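Local coordinates for CT021 (Chlamydia trachomatis serovar L2, PDB 6UXD), which is of unknown function but belongs to a family grouped with the LolA and LolB lipoprotein-transport proteins, so a related role is possible but unproven, at residues 187-190 / 195-198; 80-83 / 88-91. One frame throughout, in Å; residues are numbered along the deposited sequence.

Contact 1: 187-190 / 195-198; sequences TSID and TVII. Unlike the reference sequence in segment 187-190: Asp190 (reference Glu).
The beta hairpin of strands 186-189 and 196-204 is stitched together close to its turn by two antiparallel hydrogen-bonded pairs, Thr187 with Ile198 and Ile189 with Val196, with Ser188 and Ile197 as the non-hydrogen-bonded pair between them. Thr187 O receives Ile198 N at 2.8 Å, and Ile189 N donates a hydrogen bond to Val196 O at 2.9 Å. Val196 N returns a bond to Ile189 O. On the face carrying Ser188 and Ile197, the second torsion of Ile197 (-65°) folds CD1 back across the strand gap to within 3.6 Å of Ser188 CB; the short serine side chain lets the end of the longer arm lie against its CB. Ser188 OG meets the methyl Thr195 CG2 at 3.4 Å. On the other face the beta-branched Ile189 and Val196, well suited to extended strands, lie side by side with Ile189 CG2 3.7 Å from Val196 CB. A water donates to Ile198 O (2.8 Å) and reaches Thr187 OG1 weakly. Because Ser188 also bonds through its backbone to Leu172, strand 186-189 is the middle member of an antiparallel meander running from 170-176 to 196-204.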
loop_
_atom_site.group_PDB
_atom_site.type_symbol
_atom_site.label_atom_id
_atom_site.label_comp_id
_atom_site.label_asym_id
_atom_site.label_seq_id
_atom_site.Cartn_x
_atom_site.Cartn_y
_atom_site.Cartn_z
ATOM N N THR A 187 -0.236 7.984 -6.216
ATOM C CA THR A 187 -1.291 8.626 -5.441
ATOM C C THR A 187 -0.915 10.071 -5.161
ATOM O O THR A 187 0.187 10.349 -4.686
ATOM C CB THR A 187 -1.528 7.866 -4.135
ATOM O OG1 THR A 187 -1.826 6.500 -4.446
ATOM C CG2 THR A 187 -2.689 8.480 -3.355
ATOM N N SER A 188 -1.832 10.985 -5.461
ATOM C CA SER A 188 -1.624 12.410 -5.275
ATOM C C SER A 188 -2.745 12.942 -4.398
ATOM O O SER A 188 -3.920 12.701 -4.683
ATOM C CB SER A 188 -1.593 13.124 -6.634
ATOM O OG SER A 188 -1.564 14.533 -6.490
ATOM N N ILE A 189 -2.388 13.647 -3.325
ATOM C CA ILE A 189 -3.386 14.173 -2.397
ATOM C C ILE A 189 -3.121 15.648 -2.120
ATOM O O ILE A 189 -1.994 16.029 -1.776
ATOM C CB ILE A 189 -3.431 13.375 -1.075
ATOM C CG1 ILE A 189 -4.450 14.005 -0.120
ATOM C CG2 ILE A 189 -2.085 13.316 -0.423
ATOM C CD1 ILE A 189 -5.030 13.034 0.902
ATOM N N ASP A 190 -4.161 16.471 -2.298
ATOM C CA ASP A 190 -4.147 17.852 -1.823
ATOM C C ASP A 190 -3.906 17.896 -0.318
ATOM O O ASP A 190 -4.487 17.114 0.443
ATOM C CB ASP A 190 -5.484 18.546 -2.104
ATOM C CG ASP A 190 -5.769 18.738 -3.583
ATOM O OD1 ASP A 190 -4.912 18.367 -4.412
ATOM O OD2 ASP A 190 -6.865 19.276 -3.906
ATOM N N THR A 195 0.597 19.757 -2.549
ATOM C CA THR A 195 0.274 18.409 -2.987
ATOM C C THR A 195 1.334 17.400 -2.540
ATOM O O THR A 195 2.521 17.702 -2.424
ATOM C CB THR A 195 0.101 18.388 -4.507
ATOM O OG1 THR A 195 -1.221 18.846 -4.838
ATOM C CG2 THR A 195 0.314 16.984 -5.082
ATOM N N VAL A 196 0.878 16.184 -2.269
ATOM C CA VAL A 196 1.721 15.112 -1.765
ATOM C C VAL A 196 1.576 13.903 -2.671
ATOM O O VAL A 196 0.457 13.524 -3.040
ATOM C CB VAL A 196 1.355 14.744 -0.320
ATOM C CG1 VAL A 196 2.120 13.534 0.109
ATOM C CG2 VAL A 196 1.615 15.918 0.593
ATOM N N ILE A 197 2.713 13.298 -3.014
ATOM C CA ILE A 197 2.788 12.168 -3.926
ATOM C C ILE A 197 3.299 10.976 -3.140
ATOM O O ILE A 197 4.346 11.062 -2.484
ATOM C CB ILE A 197 3.726 12.436 -5.121
ATOM C CG1 ILE A 197 3.261 13.641 -5.944
ATOM C CG2 ILE A 197 3.840 11.161 -5.969
ATOM C CD1 ILE A 197 1.955 13.460 -6.632
ATOM N N ILE A 198 2.557 9.880 -3.192
ATOM C CA ILE A 198 3.041 8.573 -2.780
ATOM C C ILE A 198 3.258 7.791 -4.063
ATOM O O ILE A 198 2.312 7.560 -4.832
ATOM C CB ILE A 198 2.072 7.847 -1.842
ATOM C CG1 ILE A 198 1.832 8.675 -0.574
ATOM C CG2 ILE A 198 2.633 6.484 -1.455
ATOM C CD1 ILE A 198 0.450 9.240 -0.493
HETATM O O HOH W 1 1.183 5.011 -4.960
#

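Contact 2: 80-83 / 88-91; sequences YLLR and PLMI
Met90 O takes the N-H of Arg83 in an almost straight bond, 2.8 Å from O to N with 178° at the hydrogen. The same oxygen also meets the CA-H of Leu82, whose CA lies 3.6 Å from Met90 O. The reciprocal bond from Met90 N to Arg83 O is weak at 3.3 Å, so this hydrogen-bonded pair is gripped unevenly near the turn. A water lies between Arg83 O and Pro88 O, in bonding range of both. Leu89 CD1 also rests against that arginine carbonyl, 3.4 Å from Arg83 O. Beyond the backbone, Arg83 runs out extended and Met90 bends across it at a slant: a third torsion of 31° brings Met90 CE to 3.6 Å from Arg83 CD. The long aliphatic stem thus gives the methyl end of the flexible methionine an apolar surface, while the guanidinium goes on to a salt bridge with Glu41. On the other face branched apolar residues sit loosely together, with Leu82 CG 4.3 Å from Ile91 CG1, and Ile91 CG2 comes obliquely to the Tyr80 ring, 4.0 Å from CD1. Helix 108-116 lies over this apolar side, Phe111 touching both Leu82 and Ile91 and Val112 touching Leu89, while strand 43-50 continues the antiparallel pairing beyond strand 79-84 through Val45 and Met47.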
loop_
_atom_site.group_PDB
_atom_site.type_symbol
_atom_site.label_atom_id
_atom_site.label_comp_id
_atom_site.label_asym_id
_atom_site.label_seq_id
_atom_site.Cartn_x
_atom_site.Cartn_y
_atom_site.Cartn_z
ATOM N N TYR A 80 3.301 -4.255 10.424
ATOM C CA TYR A 80 1.891 -4.454 10.720
ATOM C C TYR A 80 1.316 -5.607 9.906
ATOM O O TYR A 80 1.760 -5.905 8.790
ATOM C CB TYR A 80 1.102 -3.182 10.438
ATOM C CG TYR A 80 1.536 -2.024 11.294
ATOM C CD1 TYR A 80 1.097 -1.911 12.604
ATOM C CD2 TYR A 80 2.393 -1.048 10.801
ATOM C CE1 TYR A 80 1.491 -0.861 13.401
ATOM C CE2 TYR A 80 2.796 0.014 11.594
ATOM C CZ TYR A 80 2.340 0.099 12.893
ATOM O OH TYR A 80 2.726 1.139 13.701
ATOM N N LEU A 81 0.336 -6.271 10.488
ATOM C CA LEU A 81 -0.389 -7.338 9.820
ATOM C C LEU A 81 -1.858 -6.976 9.905
ATOM O O LEU A 81 -2.373 -6.717 10.998
ATOM C CB LEU A 81 -0.090 -8.692 10.465
ATOM C CG LEU A 81 -0.788 -9.900 9.845
ATOM C CD1 LEU A 81 -0.370 -10.060 8.377
ATOM C CD2 LEU A 81 -0.505 -11.182 10.646
ATOM N N LEU A 82 -2.521 -6.923 8.757
ATOM C CA LEU A 82 -3.920 -6.540 8.668
ATOM C C LEU A 82 -4.738 -7.758 8.295
ATOM O O LEU A 82 -4.412 -8.455 7.329
ATOM C CB LEU A 82 -4.156 -5.456 7.614
ATOM C CG LEU A 82 -3.862 -4.011 7.986
ATOM C CD1 LEU A 82 -2.447 -3.828 8.437
ATOM C CD2 LEU A 82 -4.158 -3.127 6.782
ATOM N N ARG A 83 -5.800 -7.993 9.036
ATOM C CA ARG A 83 -6.788 -9.001 8.681
ATOM C C ARG A 83 -8.032 -8.256 8.213
ATOM O O ARG A 83 -8.682 -7.563 9.007
ATOM C CB ARG A 83 -7.101 -9.914 9.866
ATOM C CG ARG A 83 -7.947 -11.106 9.487
ATOM C CD ARG A 83 -8.526 -11.788 10.715
ATOM N NE ARG A 83 -9.257 -12.988 10.326
ATOM C CZ ARG A 83 -10.567 -13.049 10.092
ATOM N NH1 ARG A 83 -11.343 -11.978 10.223
ATOM N NH2 ARG A 83 -11.107 -14.207 9.738
ATOM N N PRO A 88 -14.951 -5.863 11.304
ATOM C CA PRO A 88 -14.064 -4.708 11.432
ATOM C C PRO A 88 -12.609 -5.117 11.309
ATOM O O PRO A 88 -12.217 -6.247 11.626
ATOM C CB PRO A 88 -14.390 -4.158 12.826
ATOM C CG PRO A 88 -15.796 -4.621 13.074
ATOM C CD PRO A 88 -15.845 -5.991 12.467
ATOM N N LEU A 89 -11.814 -4.182 10.807
ATOM C CA LEU A 89 -10.403 -4.443 10.574
ATOM C C LEU A 89 -9.705 -4.816 11.875
ATOM O O LEU A 89 -9.931 -4.206 12.921
ATOM C CB LEU A 89 -9.743 -3.208 9.966
ATOM C CG LEU A 89 -8.263 -3.395 9.617
ATOM C CD1 LEU A 89 -8.152 -4.291 8.386
ATOM C CD2 LEU A 89 -7.562 -2.056 9.397
ATOM N N MET A 90 -8.845 -5.820 11.805
ATOM C CA MET A 90 -8.009 -6.197 12.931
ATOM C C MET A 90 -6.556 -6.053 12.521
ATOM O O MET A 90 -6.158 -6.517 11.447
ATOM C CB MET A 90 -8.325 -7.625 13.391
ATOM C CG MET A 90 -7.384 -8.137 14.467
ATOM S SD MET A 90 -7.985 -9.646 15.282
ATOM C CE MET A 90 -8.883 -10.427 13.979
ATOM N N ILE A 91 -5.774 -5.384 13.366
ATOM C CA ILE A 91 -4.382 -5.089 13.092
ATOM C C ILE A 91 -3.528 -5.740 14.165
ATOM O O ILE A 91 -3.884 -5.731 15.345
ATOM C CB ILE A 91 -4.112 -3.571 13.064
ATOM C CG1 ILE A 91 -4.993 -2.890 12.019
ATOM C CG2 ILE A 91 -2.653 -3.305 12.801
ATOM C CD1 ILE A 91 -4.707 -1.401 11.903
HETATM O O HOH W 2 -11.119 -8.295 10.247
#

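Overall arrangement
From the N terminus the chain first closes contact 2, where strand 79-84 turns back into strand 90-95, and only much later contact 1, where strand 186-189 returns as 196-204. Each closes a short hairpin, so the two follow in series, neither nesting nor crossing. Their centres are about 25 Å apart, on opposite sides of the chain's centre, and their nearest atoms about 14 Å apart. Antiparallel pairings nevertheless connect them: strand 79-84 joins 43-50, which joins 29-38, then 21-26, and this last strand pairs with 196-204. The late hairpin is thereby tied to the same strand system as the earlier one.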